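Local coordinates for protein putative surface-anchored fimbrial subunit (Corynebacterium diphtheriae, PDB 3HR6) that forms the shaft of a surface-anchored pilus as its major subunit, built of tandem immunoglobulin-like modules stiffened by isopeptide and disulfide bonds, at residues K212-S216 and T217-V221; F117-A120 and A121-N125; D191-P194 and A195-K199. All coordinates share one frame; numbering follows the deposited sequence.

Overall arrangement
Along the chain, 117-125 (interaction 2) comes first, then 191-199 (interaction 3) and 212-221 (interaction 1). Interaction 2 belongs to the N-terminal pilin region, its centre about 44 Å from that of interaction 1 and 50 Å from that of interaction 3. The other two fall together in the Cna-B-like region, centres about 23 Å apart, and share a sheet: strands 187-192 and 219-226 both pair with strand 229-236. Interaction 3 starts the crossing from that sheet to the one holding 206-209 and 212-213, and interaction 1 brings the chain back. Each is thus a local bend in an elongated, mostly beta pilin of tandem modules.

Interaction 1: residues K212-S216 and T217-V221; sequences KPINS and TDVSV
Asn215 O takes two successive backbone N-H groups, Asp218 N at 2.8 Å and, weakly, Val219 N. The Asp218 bond closes a reverse turn from Asn215, overlapped by a second from Ser216 in which Val219 N reaches Ser216 O at 3.1 Å. The two carry the chain of this Ig-like module from the short edge strand 212-213 into strand 219-226. Both of the stronger donors stand well above the plane of the carbonyl they reach, 49° for Asp218 N over Asn215, and so use no lone-pair direction.

Residue types follow the two faces of the bend. Ile214 and Val219 direct their branched side chains inward, where both lie on Leu236 of strand 229-236. Ser216 and Thr217, small and polar, occupy the exposed crest. Asn215 and Asp218 run side by side, pointing the same way, their amide and carboxylate planes 69° apart. With CG turned away from its own carbonyl carbon (chi1 -74°), Asp218 brings its carboxylate alongside Asn215 and up to helix 238-242. There OD2 is hydrogen-bonded to Thr240 OG1, while the same Asp218 OD2 lies 3.8 Å from Asn215 CB.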
loop_
_atom_site.group_PDB
_atom_site.type_symbol
_atom_site.label_atom_id
_atom_site.label_comp_id
_atom_site.label_asym_id
_atom_site.label_seq_id
_atom_site.Cartn_x
_atom_site.Cartn_y
_atom_site.Cartn_z
ATOM N N LYS A 212 -6.822 -10.794 -17.647
ATOM C CA LYS A 212 -6.343 -10.522 -18.999
ATOM C C LYS A 212 -5.248 -9.447 -19.005
ATOM O O LYS A 212 -5.301 -8.482 -18.262
ATOM C CB LYS A 212 -7.477 -10.058 -19.896
ATOM C CG LYS A 212 -8.540 -11.120 -20.249
ATOM C CD LYS A 212 -9.649 -10.463 -21.032
ATOM C CE LYS A 212 -10.878 -11.343 -21.246
ATOM N NZ LYS A 212 -11.902 -10.568 -22.014
ATOM N N PRO A 213 -4.271 -9.579 -19.919
ATOM C CA PRO A 213 -3.288 -8.524 -20.056
ATOM C C PRO A 213 -3.975 -7.257 -20.602
ATOM O O PRO A 213 -5.028 -7.337 -21.229
ATOM C CB PRO A 213 -2.297 -9.120 -21.073
ATOM C CG PRO A 213 -3.173 -9.959 -21.953
ATOM C CD PRO A 213 -4.124 -10.602 -20.968
ATOM N N ILE A 214 -3.417 -6.089 -20.288
ATOM C CA ILE A 214 -4.012 -4.813 -20.707
ATOM C C ILE A 214 -3.239 -4.185 -21.880
ATOM O O ILE A 214 -2.027 -4.355 -21.984
ATOM C CB ILE A 214 -4.015 -3.813 -19.515
ATOM C CG1 ILE A 214 -4.747 -4.409 -18.321
ATOM C CG2 ILE A 214 -4.657 -2.484 -19.902
ATOM C CD1 ILE A 214 -4.847 -3.462 -17.137
ATOM N N ASN A 215 -3.938 -3.430 -22.727
ATOM C CA ASN A 215 -3.276 -2.675 -23.807
ATOM C C ASN A 215 -2.136 -1.887 -23.182
ATOM O O ASN A 215 -2.385 -0.955 -22.401
ATOM C CB ASN A 215 -4.233 -1.696 -24.483
ATOM C CG ASN A 215 -5.096 -2.338 -25.570
ATOM O OD1 ASN A 215 -4.761 -3.389 -26.138
ATOM N ND2 ASN A 215 -6.209 -1.676 -25.885
ATOM N N SER A 216 -0.889 -2.256 -23.476
ATOM C CA SER A 216 0.216 -1.615 -22.766
ATOM C C SER A 216 0.249 -0.095 -23.059
ATOM O O SER A 216 0.720 0.670 -22.230
ATOM C CB SER A 216 1.555 -2.270 -23.092
ATOM O OG SER A 216 2.010 -1.814 -24.349
ATOM N N THR A 217 -0.281 0.343 -24.196
ATOM C CA THR A 217 -0.360 1.789 -24.479
ATOM C C THR A 217 -1.243 2.551 -23.471
ATOM O O THR A 217 -1.044 3.737 -23.244
ATOM C CB THR A 217 -0.794 2.108 -25.949
ATOM O OG1 THR A 217 -2.187 1.806 -26.164
ATOM C CG2 THR A 217 0.061 1.324 -26.931
ATOM N N ASP A 218 -2.185 1.849 -22.849
ATOM C CA ASP A 218 -3.110 2.452 -21.904
ATOM C C ASP A 218 -2.583 2.363 -20.486
ATOM O O ASP A 218 -3.128 3.013 -19.587
ATOM C CB ASP A 218 -4.456 1.737 -21.957
ATOM C CG ASP A 218 -5.256 2.082 -23.216
ATOM O OD1 ASP A 218 -4.889 3.082 -23.881
ATOM O OD2 ASP A 218 -6.276 1.399 -23.502
ATOM N N VAL A 219 -1.575 1.523 -20.279
ATOM C CA VAL A 219 -1.040 1.284 -18.931
ATOM C C VAL A 219 0.349 1.901 -18.856
ATOM O O VAL A 219 1.218 1.582 -19.679
ATOM C CB VAL A 219 -0.976 -0.223 -18.597
ATOM C CG1 VAL A 219 -0.665 -0.427 -17.127
ATOM C CG2 VAL A 219 -2.273 -0.865 -18.879
ATOM N N SER A 220 0.521 2.846 -17.943
ATOM C CA SER A 220 1.788 3.527 -17.690
ATOM C C SER A 220 2.413 2.991 -16.409
ATOM O O SER A 220 1.890 3.184 -15.310
ATOM C CB SER A 220 1.563 5.047 -17.556
ATOM O OG SER A 220 2.788 5.712 -17.227
ATOM N N VAL A 221 3.529 2.294 -16.555
ATOM C CA VAL A 221 4.240 1.725 -15.432
ATOM C C VAL A 221 5.448 2.626 -15.210
ATOM O O VAL A 221 6.240 2.808 -16.103
ATOM C CB VAL A 221 4.702 0.290 -15.718
ATOM C CG1 VAL A 221 5.395 -0.288 -14.506
ATOM C CG2 VAL A 221 3.522 -0.589 -16.133
#

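Interaction 2: residues F117-A120 and A121-N125; sequences FLVA and APQTN
Between Ala120 and Gln123 the backbone runs extended through Ala121 and is then kinked by a cis peptide bond before Pro122, which turns the chain so that Gln123 faces back toward Ala120. The glutamine side chain spans this kink. Its CG lies beside the backbone N (chi1 -65°) and the chain is straight beyond it, a reach that sets the amide against the carbonyl three residues earlier.

Gln123 NE2 donates to Ala120 O at 2.8 Å with an N-H...O angle of 156°. The donor sits in the carbonyl plane on a lone pair, and the oxygen is only 9° out of the amide plane, which should resist rotation of the amide. Gln123 CG rests 3.1 Å from the same Ala120 O.

The bend breaks strand 117-124 of the N-terminal pilin domain just before it joins strand 131-143 in a beta hairpin. Up to Ala121 the backbone bonds run to strand 97-103, as in the pair Ala121 with Ala97; after the kink Gln123 bonds to Leu132. Proline suits the corner because the peptide before it can turn cis at little cost and it has no N-H to satisfy; its ring touches Pro96 and Gln133. Ala121, buried, is small enough to lie on Thr5 of strand 5-13. Val119 CG1, from a side chain crossing the glutamine at about a right angle, lies 3.7 Å from Gln123 NE2.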
loop_
_atom_site.group_PDB
_atom_site.type_symbol
_atom_site.label_atom_id
_atom_site.label_comp_id
_atom_site.label_asym_id
_atom_site.label_seq_id
_atom_site.Cartn_x
_atom_site.Cartn_y
_atom_site.Cartn_z
ATOM N N PHE A 117 -22.021 19.639 -8.936
ATOM C CA PHE A 117 -23.420 19.886 -9.175
ATOM C C PHE A 117 -23.852 21.234 -8.626
ATOM O O PHE A 117 -23.263 21.762 -7.707
ATOM C CB PHE A 117 -24.277 18.748 -8.597
ATOM C CG PHE A 117 -24.242 18.643 -7.087
ATOM C CD1 PHE A 117 -25.228 19.241 -6.313
ATOM C CD2 PHE A 117 -23.253 17.916 -6.454
ATOM C CE1 PHE A 117 -25.205 19.160 -4.938
ATOM C CE2 PHE A 117 -23.210 17.834 -5.080
ATOM C CZ PHE A 117 -24.210 18.416 -4.320
ATOM N N LEU A 118 -24.894 21.777 -9.231
ATOM C CA LEU A 118 -25.402 23.102 -8.896
ATOM C C LEU A 118 -26.457 22.989 -7.793
ATOM O O LEU A 118 -27.214 22.007 -7.733
ATOM C CB LEU A 118 -26.019 23.754 -10.130
ATOM C CG LEU A 118 -25.102 24.088 -11.317
ATOM C CD1 LEU A 118 -25.926 24.398 -12.575
ATOM C CD2 LEU A 118 -24.171 25.222 -10.940
ATOM N N VAL A 119 -26.471 23.994 -6.916
ATOM C CA VAL A 119 -27.480 24.134 -5.854
ATOM C C VAL A 119 -27.835 25.606 -5.727
ATOM O O VAL A 119 -26.973 26.423 -5.442
ATOM C CB VAL A 119 -26.960 23.691 -4.463
ATOM C CG1 VAL A 119 -28.081 23.640 -3.480
ATOM C CG2 VAL A 119 -26.269 22.314 -4.533
ATOM N N ALA A 120 -29.099 25.918 -5.908
ATOM C CA ALA A 120 -29.609 27.255 -5.638
ATOM C C ALA A 120 -29.882 27.408 -4.133
ATOM O O ALA A 120 -30.336 26.471 -3.472
ATOM C CB ALA A 120 -30.882 27.519 -6.448
ATOM N N ALA A 121 -29.626 28.597 -3.590
ATOM C CA ALA A 121 -30.023 28.887 -2.219
ATOM C C ALA A 121 -30.431 30.342 -2.155
ATOM O O ALA A 121 -29.707 31.201 -2.646
ATOM C CB ALA A 121 -28.896 28.559 -1.228
ATOM N N PRO A 122 -31.621 30.627 -1.605
ATOM C CA PRO A 122 -32.583 29.692 -1.049
ATOM C C PRO A 122 -33.339 28.942 -2.149
ATOM O O PRO A 122 -33.140 29.214 -3.329
ATOM C CB PRO A 122 -33.518 30.611 -0.257
ATOM C CG PRO A 122 -33.479 31.880 -0.974
ATOM C CD PRO A 122 -32.112 32.018 -1.537
ATOM N N GLN A 123 -34.200 28.009 -1.756
ATOM C CA GLN A 123 -35.103 27.354 -2.685
ATOM C C GLN A 123 -36.512 27.561 -2.167
ATOM O O GLN A 123 -36.696 28.073 -1.070
ATOM C CB GLN A 123 -34.751 25.870 -2.795
ATOM C CG GLN A 123 -33.384 25.689 -3.409
ATOM C CD GLN A 123 -32.989 24.252 -3.534
ATOM O OE1 GLN A 123 -33.822 23.359 -3.404
ATOM N NE2 GLN A 123 -31.706 24.011 -3.758
ATOM N N THR A 124 -37.507 27.189 -2.961
ATOM C CA THR A 124 -38.880 27.128 -2.484
ATOM C C THR A 124 -39.113 25.824 -1.768
ATOM O O THR A 124 -38.642 24.775 -2.223
ATOM C CB THR A 124 -39.886 27.290 -3.651
ATOM O OG1 THR A 124 -39.673 28.557 -4.273
ATOM C CG2 THR A 124 -41.325 27.201 -3.166
ATOM N N ASN A 125 -39.811 25.871 -0.637
ATOM C CA ASN A 125 -40.138 24.643 0.077
ATOM C C ASN A 125 -40.940 23.740 -0.862
ATOM O O ASN A 125 -41.837 24.216 -1.559
ATOM C CB ASN A 125 -40.928 24.925 1.361
ATOM C CG ASN A 125 -41.053 23.697 2.252
ATOM O OD1 ASN A 125 -41.671 22.684 1.884
ATOM N ND2 ASN A 125 -40.443 23.771 3.429
#

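Interaction 3: residues D191-P194 and A195-K199; sequences DKLP and AELGK
Pro194 and Leu197 close a type I beta turn, which starts the connection from strand 187-192 to strand 206-209 and so from one sheet of the Ig-like module to the other. Its defining bond runs from Leu197 N to Pro194 O, 3.1 Å long and nearly straight at 165°, although the donor stands 43° out of the carbonyl plane. A water lies within hydrogen-bonding distance of Pro194 O (2.9 Å) and Leu197 O (3.2 Å) and can link the two ends of the turn, though it has more acceptors around it than protons to give. Beyond the turn, Arg229 binds the carbonyls of Lys192 and Leu193, and Thr261 that of Glu196, which ties the bend to neighbouring chain.

Leu197 CD1 packs 3.7 Å from Pro194 CD, the leucine crossing the ring obliquely. Pro194, its phi restrained by the ring where the turn begins, lies against Leu269 and Asn271 of strand 268-276. The side chain of Leu197 is about 9 Å from that of Glu165, a calcium ligand, but the turn takes no part in the site.

Partly exposed Ala195 and Glu196 take the two corner positions. As a polar group against the ring, the glutamate is bent at chi2 (92°), curling its carboxylate back until OE1 is 3.5 Å from Pro194 CB.

Leu193, buried against Phe256 and Ala258, crosses Leu197 at about a right angle, Leu193 CD2 meeting Leu197 CB at 4.2 Å. The same CD2 comes 3.7 Å from Gly198 O, a buried carbonyl oxygen for which the model contains no polar partner.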
loop_
_atom_site.group_PDB
_atom_site.type_symbol
_atom_site.label_atom_id
_atom_site.label_comp_id
_atom_site.label_asym_id
_atom_site.label_seq_id
_atom_site.Cartn_x
_atom_site.Cartn_y
_atom_site.Cartn_z
ATOM N N ASP A 191 2.827 2.007 -5.061
ATOM C CA ASP A 191 3.408 1.231 -3.952
ATOM C C ASP A 191 4.736 1.840 -3.631
ATOM O O ASP A 191 5.629 1.866 -4.487
ATOM C CB ASP A 191 3.530 -0.247 -4.372
ATOM C CG ASP A 191 3.939 -1.163 -3.228
ATOM O OD1 ASP A 191 4.769 -0.723 -2.376
ATOM O OD2 ASP A 191 3.416 -2.272 -3.184
ATOM N N LYS A 192 4.880 2.382 -2.419
ATOM C CA LYS A 192 6.149 2.955 -1.990
ATOM C C LYS A 192 6.857 1.827 -1.291
ATOM O O LYS A 192 6.517 1.475 -0.146
ATOM C CB LYS A 192 5.969 4.173 -1.065
ATOM C CG LYS A 192 7.240 4.928 -0.704
ATOM C CD LYS A 192 6.812 6.167 0.143
ATOM C CE LYS A 192 7.915 7.116 0.444
ATOM N NZ LYS A 192 7.360 8.206 1.275
ATOM N N LEU A 193 7.774 1.207 -2.013
ATOM C CA LEU A 193 8.449 0.038 -1.523
ATOM C C LEU A 193 9.170 0.382 -0.218
ATOM O O LEU A 193 9.688 1.469 -0.081
ATOM C CB LEU A 193 9.459 -0.483 -2.536
ATOM C CG LEU A 193 8.942 -1.306 -3.751
ATOM C CD1 LEU A 193 7.997 -0.514 -4.624
ATOM C CD2 LEU A 193 10.102 -1.813 -4.577
ATOM N N PRO A 194 9.258 -0.611 0.683
ATOM C CA PRO A 194 10.128 -0.349 1.833
ATOM C C PRO A 194 11.579 -0.078 1.435
ATOM O O PRO A 194 12.051 -0.546 0.399
ATOM C CB PRO A 194 10.011 -1.627 2.670
ATOM C CG PRO A 194 9.602 -2.679 1.756
ATOM C CD PRO A 194 8.811 -2.003 0.607
ATOM N N ALA A 195 12.316 0.656 2.262
ATOM C CA ALA A 195 13.668 1.049 1.913
ATOM C C ALA A 195 14.650 -0.071 1.742
ATOM O O ALA A 195 15.645 0.116 1.089
ATOM C CB ALA A 195 14.230 2.032 2.935
ATOM N N GLU A 196 14.373 -1.241 2.304
ATOM C CA GLU A 196 15.260 -2.356 2.208
ATOM C C GLU A 196 15.234 -3.036 0.824
ATOM O O GLU A 196 16.007 -3.970 0.581
ATOM C CB GLU A 196 14.929 -3.339 3.308
ATOM C CG GLU A 196 15.124 -2.705 4.697
ATOM C CD GLU A 196 13.865 -2.057 5.297
ATOM O OE1 GLU A 196 12.812 -2.077 4.678
ATOM O OE2 GLU A 196 13.905 -1.516 6.452
ATOM N N LEU A 197 14.310 -2.610 -0.027
ATOM C CA LEU A 197 14.225 -3.159 -1.383
ATOM C C LEU A 197 14.859 -2.274 -2.409
ATOM O O LEU A 197 14.722 -1.025 -2.372
ATOM C CB LEU A 197 12.769 -3.387 -1.795
ATOM C CG LEU A 197 11.956 -4.250 -0.824
ATOM C CD1 LEU A 197 10.534 -4.540 -1.390
ATOM C CD2 LEU A 197 12.701 -5.572 -0.633
ATOM N N GLY A 198 15.501 -2.920 -3.360
ATOM C CA GLY A 198 16.021 -2.230 -4.536
ATOM C C GLY A 198 14.909 -1.959 -5.535
ATOM O O GLY A 198 13.755 -2.203 -5.277
ATOM N N LYS A 199 15.272 -1.456 -6.710
ATOM C CA LYS A 199 14.267 -1.127 -7.681
ATOM C C LYS A 199 13.683 -2.405 -8.288
ATOM O O LYS A 199 14.379 -3.389 -8.434
ATOM C CB LYS A 199 14.846 -0.208 -8.751
ATOM C CG LYS A 199 15.080 1.209 -8.206
ATOM C CD LYS A 199 15.468 2.162 -9.273
ATOM C CE LYS A 199 15.961 3.460 -8.678
ATOM N NZ LYS A 199 17.314 3.301 -8.111
HETATM O O HOH W 1 12.520 1.204 -1.882
#